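Local atomic coordinates of importin subunit beta-1 (Saccharomyces cerevisiae, PDB entry 5OWU), a protein that serves as the importin beta subunit in nuclear protein import, associating with importin alpha, which binds the classical nuclear localization signal of cargo. Residues Gln552-Asp557 with Phe603-Lys608; Glu571-Ile576 with Ala612-Asp617. One frame throughout, in Å; residues are numbered along the deposited sequence.

Contact 1 (Gln552-Asp557 with Phe603-Lys608)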
ATOM      1  N   GLN A 552      -0.090  37.009   0.217  1.00 39.47           N
ATOM      2  CA  GLN A 552       0.208  37.252   1.620  1.00 32.90           C
ATOM      3  C   GLN A 552       1.388  36.409   2.070  1.00 29.74           C
ATOM      4  O   GLN A 552       2.311  36.911   2.726  1.00 29.55           O
ATOM      5  CB  GLN A 552      -1.028  36.963   2.467  1.00 37.71           C
ATOM      6  CG  GLN A 552      -0.857  37.282   3.926  1.00 51.93           C
ATOM      7  CD  GLN A 552      -2.025  36.797   4.745  1.00 50.76           C
ATOM      8  OE1 GLN A 552      -1.987  35.706   5.317  1.00 44.32           O
ATOM      9  NE2 GLN A 552      -3.078  37.600   4.796  1.00 46.27           N
ATOM     10  N   THR A 553       1.401  35.125   1.692  1.00 30.87           N
ATOM     11  CA  THR A 553       2.494  34.276   2.150  1.00 30.03           C
ATOM     12  C   THR A 553       3.813  34.749   1.573  1.00 32.99           C
ATOM     13  O   THR A 553       4.872  34.551   2.184  1.00 30.18           O
ATOM     14  CB  THR A 553       2.256  32.809   1.777  1.00 28.80           C
ATOM     15  OG1 THR A 553       2.272  32.654   0.350  1.00 36.60           O
ATOM     16  CG2 THR A 553       0.928  32.307   2.354  1.00 25.07           C
ATOM     17  N   MET A 554       3.776  35.393   0.416  1.00 26.85           N
ATOM     18  CA  MET A 554       5.011  35.823  -0.205  1.00 28.18           C
ATOM     19  C   MET A 554       5.484  37.164   0.331  1.00 29.84           C
ATOM     20  O   MET A 554       6.535  37.650  -0.098  1.00 29.73           O
ATOM     21  CB  MET A 554       4.829  35.859  -1.719  1.00 32.34           C
ATOM     22  CG  MET A 554       4.614  34.454  -2.300  1.00 32.05           C
ATOM     23  SD  MET A 554       4.199  34.493  -4.060  1.00 42.17           S
ATOM     24  CE  MET A 554       2.673  35.370  -3.980  1.00 48.34           C
ATOM     25  N   SER A 555       4.751  37.757   1.273  1.00 29.99           N
ATOM     26  CA  SER A 555       5.235  38.927   1.993  1.00 29.02           C
ATOM     27  C   SER A 555       6.038  38.552   3.234  1.00 30.25           C
ATOM     28  O   SER A 555       6.559  39.445   3.911  1.00 26.90           O
ATOM     29  CB  SER A 555       4.059  39.832   2.392  1.00 30.40           C
ATOM     30  OG  SER A 555       3.334  39.309   3.500  1.00 31.45           O
ATOM     31  N   VAL A 556       6.158  37.259   3.534  1.00 29.74           N
ATOM     32  CA  VAL A 556       6.794  36.789   4.762  1.00 27.76           C
ATOM     33  C   VAL A 556       8.298  36.714   4.551  1.00 30.60           C
ATOM     34  O   VAL A 556       8.773  36.024   3.643  1.00 28.20           O
ATOM     35  CB  VAL A 556       6.238  35.420   5.188  1.00 28.76           C
ATOM     36  CG1 VAL A 556       7.010  34.856   6.391  1.00 28.69           C
ATOM     37  CG2 VAL A 556       4.757  35.519   5.521  1.00 25.35           C
ATOM     38  N   ASP A 557       9.048  37.395   5.408  1.00 26.93           N
ATOM     39  CA  ASP A 557      10.506  37.362   5.352  1.00 30.57           C
ATOM     40  C   ASP A 557      10.990  36.042   5.948  1.00 28.94           C
ATOM     41  O   ASP A 557      10.910  35.831   7.159  1.00 26.19           O
ATOM     42  CB  ASP A 557      11.088  38.557   6.097  1.00 28.22           C
ATOM     43  CG  ASP A 557      12.598  38.496   6.214  1.00 33.12           C
ATOM     44  OD1 ASP A 557      13.226  37.624   5.564  1.00 31.48           O
ATOM     45  OD2 ASP A 557      13.154  39.332   6.951  1.00 33.77           O
ATOM     46  N   PHE A 603       6.998  32.595 -11.193  1.00 45.54           N
ATOM     47  CA  PHE A 603       8.428  32.791 -11.392  1.00 50.23           C
ATOM     48  C   PHE A 603       9.100  33.246 -10.106  1.00 45.75           C
ATOM     49  O   PHE A 603      10.160  32.724  -9.737  1.00 47.01           O
ATOM     50  CB  PHE A 603       8.670  33.788 -12.525  1.00 51.48           C
ATOM     51  CG  PHE A 603       8.387  33.228 -13.887  1.00 37.85           C
ATOM     52  CD1 PHE A 603       8.890  31.993 -14.254  1.00 44.01           C
ATOM     53  CD2 PHE A 603       7.596  33.920 -14.790  1.00 51.20           C
ATOM     54  CE1 PHE A 603       8.625  31.464 -15.503  1.00 52.68           C
ATOM     55  CE2 PHE A 603       7.331  33.395 -16.042  1.00 49.68           C
ATOM     56  CZ  PHE A 603       7.846  32.167 -16.396  1.00 44.72           C
ATOM     57  N   ARG A 604       8.485  34.183  -9.380  1.00 42.07           N
ATOM     58  CA  ARG A 604       9.087  34.602  -8.122  1.00 45.54           C
ATOM     59  C   ARG A 604       9.256  33.407  -7.197  1.00 51.29           C
ATOM     60  O   ARG A 604      10.345  33.171  -6.654  1.00 44.31           O
ATOM     61  CB  ARG A 604       8.248  35.706  -7.476  1.00 48.02           C
ATOM     62  CG  ARG A 604       8.436  37.062  -8.150  1.00 55.78           C
ATOM     63  CD  ARG A 604       7.402  38.072  -7.699  1.00 52.59           C
ATOM     64  NE  ARG A 604       7.415  38.262  -6.253  1.00 56.97           N
ATOM     65  CZ  ARG A 604       6.483  38.926  -5.578  1.00 56.81           C
ATOM     66  NH1 ARG A 604       5.451  39.464  -6.216  1.00 55.60           N
ATOM     67  NH2 ARG A 604       6.574  39.045  -4.261  1.00 56.00           N
ATOM     68  N   LEU A 605       8.208  32.587  -7.073  1.00 41.17           N
ATOM     69  CA  LEU A 605       8.311  31.400  -6.235  1.00 37.77           C
ATOM     70  C   LEU A 605       9.416  30.480  -6.725  1.00 39.59           C
ATOM     71  O   LEU A 605      10.102  29.837  -5.921  1.00 40.21           O
ATOM     72  CB  LEU A 605       6.972  30.666  -6.206  1.00 39.20           C
ATOM     73  CG  LEU A 605       5.875  31.386  -5.425  1.00 46.02           C
ATOM     74  CD1 LEU A 605       4.522  30.769  -5.732  1.00 48.26           C
ATOM     75  CD2 LEU A 605       6.160  31.332  -3.932  1.00 39.69           C
ATOM     76  N   LEU A 606       9.604  30.397  -8.045  1.00 47.20           N
ATOM     77  CA  LEU A 606      10.641  29.527  -8.585  1.00 48.80           C
ATOM     78  C   LEU A 606      12.034  30.090  -8.342  1.00 49.41           C
ATOM     79  O   LEU A 606      13.000  29.324  -8.256  1.00 50.88           O
ATOM     80  CB  LEU A 606      10.421  29.303 -10.084  1.00 43.42           C
ATOM     81  CG  LEU A 606       9.245  28.420 -10.515  1.00 47.87           C
ATOM     82  CD1 LEU A 606       9.179  28.333 -12.028  1.00 46.93           C
ATOM     83  CD2 LEU A 606       9.332  27.019  -9.914  1.00 44.98           C
ATOM     84  N   GLU A 607      12.165  31.412  -8.230  1.00 55.55           N
ATOM     85  CA  GLU A 607      13.478  32.004  -8.001  1.00 60.20           C
ATOM     86  C   GLU A 607      13.815  32.134  -6.524  1.00 71.41           C
ATOM     87  O   GLU A 607      14.949  32.496  -6.191  1.00 70.99           O
ATOM     88  CB  GLU A 607      13.571  33.379  -8.673  1.00 63.92           C
ATOM     89  CG  GLU A 607      13.851  33.311 -10.164  1.00 77.42           C
ATOM     90  CD  GLU A 607      15.157  32.594 -10.491  1.00 82.82           C
ATOM     91  OE1 GLU A 607      15.947  32.325  -9.561  1.00 82.80           O
ATOM     92  OE2 GLU A 607      15.385  32.283 -11.680  1.00 84.00           O
ATOM     93  N   LYS A 608      12.862  31.847  -5.642  1.00 64.92           N
ATOM     94  CA  LYS A 608      13.127  31.842  -4.214  1.00 66.55           C
ATOM     95  C   LYS A 608      14.258  30.883  -3.872  1.00 64.35           C
ATOM     96  O   LYS A 608      14.457  29.859  -4.529  1.00 65.80           O
ATOM     97  CB  LYS A 608      11.875  31.416  -3.451  1.00 63.16           C
ATOM     98  CG  LYS A 608      11.098  32.554  -2.840  1.00 67.61           C
ATOM     99  CD  LYS A 608       9.837  32.065  -2.150  1.00 62.96           C
ATOM    100  CE  LYS A 608      10.061  30.833  -1.262  1.00 64.52           C
ATOM    101  NZ  LYS A 608       8.817  30.422  -0.562  1.00 50.04           N
TER
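Met-554 lays its CG-SD bond over the isobutyl end of Leu-605, the two side chains crossing at about a right angle. The sulfur does most of the touching: Met-554 SD lies 3.7 Å from Leu-605 CD2 and 3.8 Å from Leu-605 CG, while Leu-605 CD1 is a little farther from it. Leu-605 CD2 also meets Met-554 CG at 3.8 Å, so one methyl is covered by two successive atoms of the methionine. This reach follows from chi2 of Met-554, nearly extended at 173°; the bend at chi3 (-63°) then turns CE away from Leu-605. The backbones stay well apart, Met-554 CA and Leu-605 CA being 8.2 Å from each other, and the interface buries only 150 Å². Arg-604 borders it loosely, its NH2 4.4 Å from Met-554 O and set obliquely to it, too long for a bond. Met-554 is presented by a type I turn from Thr-553 to Val-556. Gln-552 O takes two donors here, Ser-555 N and Ser-555 OG, the hydroxyl at 2.7 Å in the carbonyl plane on a lone pair. Beyond the pair, Met-554 also packs on Gln-573, and Leu-605 on Val-618. Met-554, in the turn at the end of helix 536-553 of HEAT 13, thus meets the last turn of helix 595-607 of HEAT 14, consistent with the side-by-side stacking of first helices that is characteristic of a HEAT-repeat solenoid.

Contact 2 (Glu571-Ile576 with Ala612-Asp617)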
ATOM      1  N   GLU A 571       4.377  24.284   3.641  1.00 32.77           N
ATOM      2  CA  GLU A 571       3.148  23.491   3.554  1.00 28.71           C
ATOM      3  C   GLU A 571       1.944  24.374   3.244  1.00 27.21           C
ATOM      4  O   GLU A 571       1.077  23.991   2.453  1.00 29.67           O
ATOM      5  CB  GLU A 571       2.927  22.717   4.856  1.00 38.33           C
ATOM      6  CG  GLU A 571       1.548  22.043   5.006  1.00 40.23           C
ATOM      7  CD  GLU A 571       1.348  20.869   4.058  1.00 52.54           C
ATOM      8  OE1 GLU A 571       2.303  20.518   3.333  1.00 42.86           O
ATOM      9  OE2 GLU A 571       0.232  20.298   4.040  1.00 43.74           O
ATOM     10  N   LEU A 572       1.878  25.565   3.850  1.00 33.17           N
ATOM     11  CA  LEU A 572       0.777  26.482   3.561  1.00 27.82           C
ATOM     12  C   LEU A 572       0.786  26.917   2.100  1.00 24.76           C
ATOM     13  O   LEU A 572      -0.266  26.968   1.448  1.00 24.39           O
ATOM     14  CB  LEU A 572       0.852  27.701   4.480  1.00 25.56           C
ATOM     15  CG  LEU A 572      -0.091  28.856   4.140  1.00 29.52           C
ATOM     16  CD1 LEU A 572      -1.561  28.391   4.144  1.00 30.00           C
ATOM     17  CD2 LEU A 572       0.111  29.997   5.113  1.00 30.70           C
ATOM     18  N   GLN A 573       1.962  27.247   1.564  1.00 25.71           N
ATOM     19  CA  GLN A 573       2.026  27.645   0.162  1.00 26.34           C
ATOM     20  C   GLN A 573       1.646  26.486  -0.752  1.00 24.24           C
ATOM     21  O   GLN A 573       1.009  26.690  -1.790  1.00 25.83           O
ATOM     22  CB  GLN A 573       3.421  28.166  -0.178  1.00 28.20           C
ATOM     23  CG  GLN A 573       3.760  29.454   0.541  1.00 24.38           C
ATOM     24  CD  GLN A 573       5.093  30.014   0.113  1.00 33.85           C
ATOM     25  OE1 GLN A 573       6.104  29.317   0.138  1.00 34.44           O
ATOM     26  NE2 GLN A 573       5.102  31.277  -0.285  1.00 35.66           N
ATOM     27  N   SER A 574       2.034  25.265  -0.383  1.00 29.27           N
ATOM     28  CA  SER A 574       1.604  24.083  -1.124  1.00 32.81           C
ATOM     29  C   SER A 574       0.079  23.945  -1.115  1.00 30.94           C
ATOM     30  O   SER A 574      -0.541  23.741  -2.165  1.00 31.22           O
ATOM     31  CB  SER A 574       2.284  22.845  -0.531  1.00 33.47           C
ATOM     32  OG  SER A 574       1.780  21.642  -1.084  1.00 39.69           O
ATOM     33  N   ASN A 575      -0.544  24.064   0.064  1.00 27.50           N
ATOM     34  CA  ASN A 575      -2.006  24.015   0.147  1.00 22.65           C
ATOM     35  C   ASN A 575      -2.641  25.044  -0.775  1.00 26.85           C
ATOM     36  O   ASN A 575      -3.578  24.739  -1.537  1.00 29.99           O
ATOM     37  CB  ASN A 575      -2.475  24.262   1.589  1.00 24.70           C
ATOM     38  CG  ASN A 575      -1.906  23.266   2.591  1.00 29.18           C
ATOM     39  OD1 ASN A 575      -1.834  23.562   3.786  1.00 36.63           O
ATOM     40  ND2 ASN A 575      -1.496  22.094   2.120  1.00 40.62           N
ATOM     41  N   ILE A 576      -2.129  26.279  -0.717  1.00 26.50           N
ATOM     42  CA  ILE A 576      -2.662  27.355  -1.545  1.00 21.60           C
ATOM     43  C   ILE A 576      -2.521  27.007  -3.019  1.00 28.08           C
ATOM     44  O   ILE A 576      -3.456  27.170  -3.805  1.00 27.63           O
ATOM     45  CB  ILE A 576      -1.949  28.680  -1.217  1.00 25.00           C
ATOM     46  CG1 ILE A 576      -2.300  29.135   0.205  1.00 29.63           C
ATOM     47  CG2 ILE A 576      -2.328  29.770  -2.223  1.00 29.40           C
ATOM     48  CD1 ILE A 576      -1.390  30.226   0.730  1.00 29.59           C
ATOM     49  N   ALA A 612      13.147  24.347  -4.122  1.00 51.32           N
ATOM     50  CA  ALA A 612      12.980  22.915  -4.329  1.00 57.67           C
ATOM     51  C   ALA A 612      11.829  22.338  -3.519  1.00 58.52           C
ATOM     52  O   ALA A 612      11.315  21.269  -3.870  1.00 54.62           O
ATOM     53  CB  ALA A 612      14.276  22.187  -3.977  1.00 61.47           C
ATOM     54  N   PHE A 613      11.408  23.017  -2.450  1.00 59.19           N
ATOM     55  CA  PHE A 613      10.380  22.460  -1.575  1.00 54.63           C
ATOM     56  C   PHE A 613       8.967  22.701  -2.103  1.00 41.56           C
ATOM     57  O   PHE A 613       8.071  21.897  -1.828  1.00 57.25           O
ATOM     58  CB  PHE A 613      10.519  23.040  -0.164  1.00 66.12           C
ATOM     59  CG  PHE A 613      11.853  22.760   0.480  1.00 67.00           C
ATOM     60  CD1 PHE A 613      12.910  23.639   0.322  1.00 75.72           C
ATOM     61  CD2 PHE A 613      12.051  21.620   1.244  1.00 68.53           C
ATOM     62  CE1 PHE A 613      14.136  23.390   0.906  1.00 81.12           C
ATOM     63  CE2 PHE A 613      13.278  21.368   1.834  1.00 70.74           C
ATOM     64  CZ  PHE A 613      14.319  22.254   1.664  1.00 74.73           C
ATOM     65  N   ILE A 614       8.745  23.779  -2.861  1.00 47.45           N
ATOM     66  CA  ILE A 614       7.433  24.076  -3.429  1.00 52.51           C
ATOM     67  C   ILE A 614       7.413  24.034  -4.953  1.00 55.81           C
ATOM     68  O   ILE A 614       6.340  24.196  -5.543  1.00 45.86           O
ATOM     69  CB  ILE A 614       6.906  25.440  -2.943  1.00 41.95           C
ATOM     70  CG1 ILE A 614       7.870  26.555  -3.332  1.00 42.95           C
ATOM     71  CG2 ILE A 614       6.680  25.420  -1.440  1.00 56.18           C
ATOM     72  CD1 ILE A 614       7.207  27.903  -3.418  1.00 56.16           C
ATOM     73  N   GLU A 615       8.556  23.832  -5.617  1.00 50.48           N
ATOM     74  CA  GLU A 615       8.568  23.947  -7.074  1.00 46.81           C
ATOM     75  C   GLU A 615       7.632  22.936  -7.723  1.00 33.55           C
ATOM     76  O   GLU A 615       7.112  23.186  -8.811  1.00 38.65           O
ATOM     77  CB  GLU A 615       9.990  23.788  -7.624  1.00 37.70           C
ATOM     78  CG  GLU A 615      10.663  22.458  -7.328  1.00 39.13           C
ATOM     79  CD  GLU A 615      12.018  22.317  -8.015  1.00 53.07           C
ATOM     80  OE1 GLU A 615      12.320  23.108  -8.941  1.00 49.58           O
ATOM     81  OE2 GLU A 615      12.782  21.411  -7.627  1.00 48.67           O
ATOM     82  N   ASP A 616       7.415  21.790  -7.082  1.00 34.58           N
ATOM     83  CA  ASP A 616       6.476  20.807  -7.611  1.00 40.20           C
ATOM     84  C   ASP A 616       5.064  21.385  -7.696  1.00 44.03           C
ATOM     85  O   ASP A 616       4.401  21.306  -8.742  1.00 36.85           O
ATOM     86  CB  ASP A 616       6.506  19.559  -6.728  1.00 52.37           C
ATOM     87  CG  ASP A 616       5.888  18.357  -7.398  1.00 65.62           C
ATOM     88  OD1 ASP A 616       6.220  18.099  -8.576  1.00 64.94           O
ATOM     89  OD2 ASP A 616       5.073  17.667  -6.747  1.00 68.31           O
ATOM     90  N   ASP A 617       4.589  21.982  -6.598  1.00 41.33           N
ATOM     91  CA  ASP A 617       3.263  22.592  -6.595  1.00 34.87           C
ATOM     92  C   ASP A 617       3.195  23.807  -7.517  1.00 34.92           C
ATOM     93  O   ASP A 617       2.138  24.083  -8.108  1.00 32.85           O
ATOM     94  CB  ASP A 617       2.887  22.968  -5.167  1.00 41.17           C
ATOM     95  CG  ASP A 617       2.834  21.756  -4.251  1.00 42.95           C
ATOM     96  OD1 ASP A 617       2.256  20.726  -4.660  1.00 46.08           O
ATOM     97  OD2 ASP A 617       3.394  21.824  -3.142  1.00 51.93           O
TER
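Ser-574 and Asp-617 bring the two backbones to a CA-CA separation of 5.9 Å, where the middle of helix 563-586 passes the N-terminal end of helix 615-629. These are the second helices of HEAT 13 and HEAT 14, stacked as neighbours in the alpha-solenoid. The approach is close enough for short side chains to bond directly: Ser-574 OG donates to Asp-617 OD2 at 2.6 Å. The hydroxyl comes in from above the carboxylate, 56° out of its plane. Asp-617 OD1 is turned farther off, 3.7 Å from Ser-574 OG, so one oxygen carries the bond. At chi1 172° the Ser-574 OG turns away from its own N, and the CB-OG bond lies alongside Asp-617 OD2, with Ser-574 CB 3.0 Å from that oxygen. Replacing Asp-617 by an alanine would probably leave the Ser-574 hydroxyl without this acceptor and free to turn, and open a gap beside Ser-574 CB. Asp-617 is near the start of helix 615-629, which would probably favour its negative charge; the like charge of Glu-571, its OE1 6.7 Å from Asp-617 OD2, may weakly oppose it. Within its own helix, Glu-571 OE2 accepts from Asn-575 ND2. Beside the serine-aspartate pair, Ile-614 crosses Gln-573 obliquely, its CD1 stopping 4.0 Å from Gln-573 OE1.

How the contacts relate
Both contacts join HEAT 13 to HEAT 14, and their centres are 11 Å apart. Along the chain the segments alternate, 552-557, 571-576, 603-608, 612-617, so each contact links corresponding helices of the two repeats: helices 536-553 and 595-607 in contact 1, helices 563-586 and 615-629 in contact 2. The two layers also touch each other. Thr-553 OG1 lies 3.2 Å from Gln-573 NE2, a probable hydrogen bond within HEAT 13, where Thr-553 CG2 also packs 3.5 Å from Ile-576 CD1; within HEAT 14, Leu-605 CD2 lies 3.6 Å from Ile-614 CD1. These contacts tie the two helix layers together at this joint, consistent with a superhelical HEAT array.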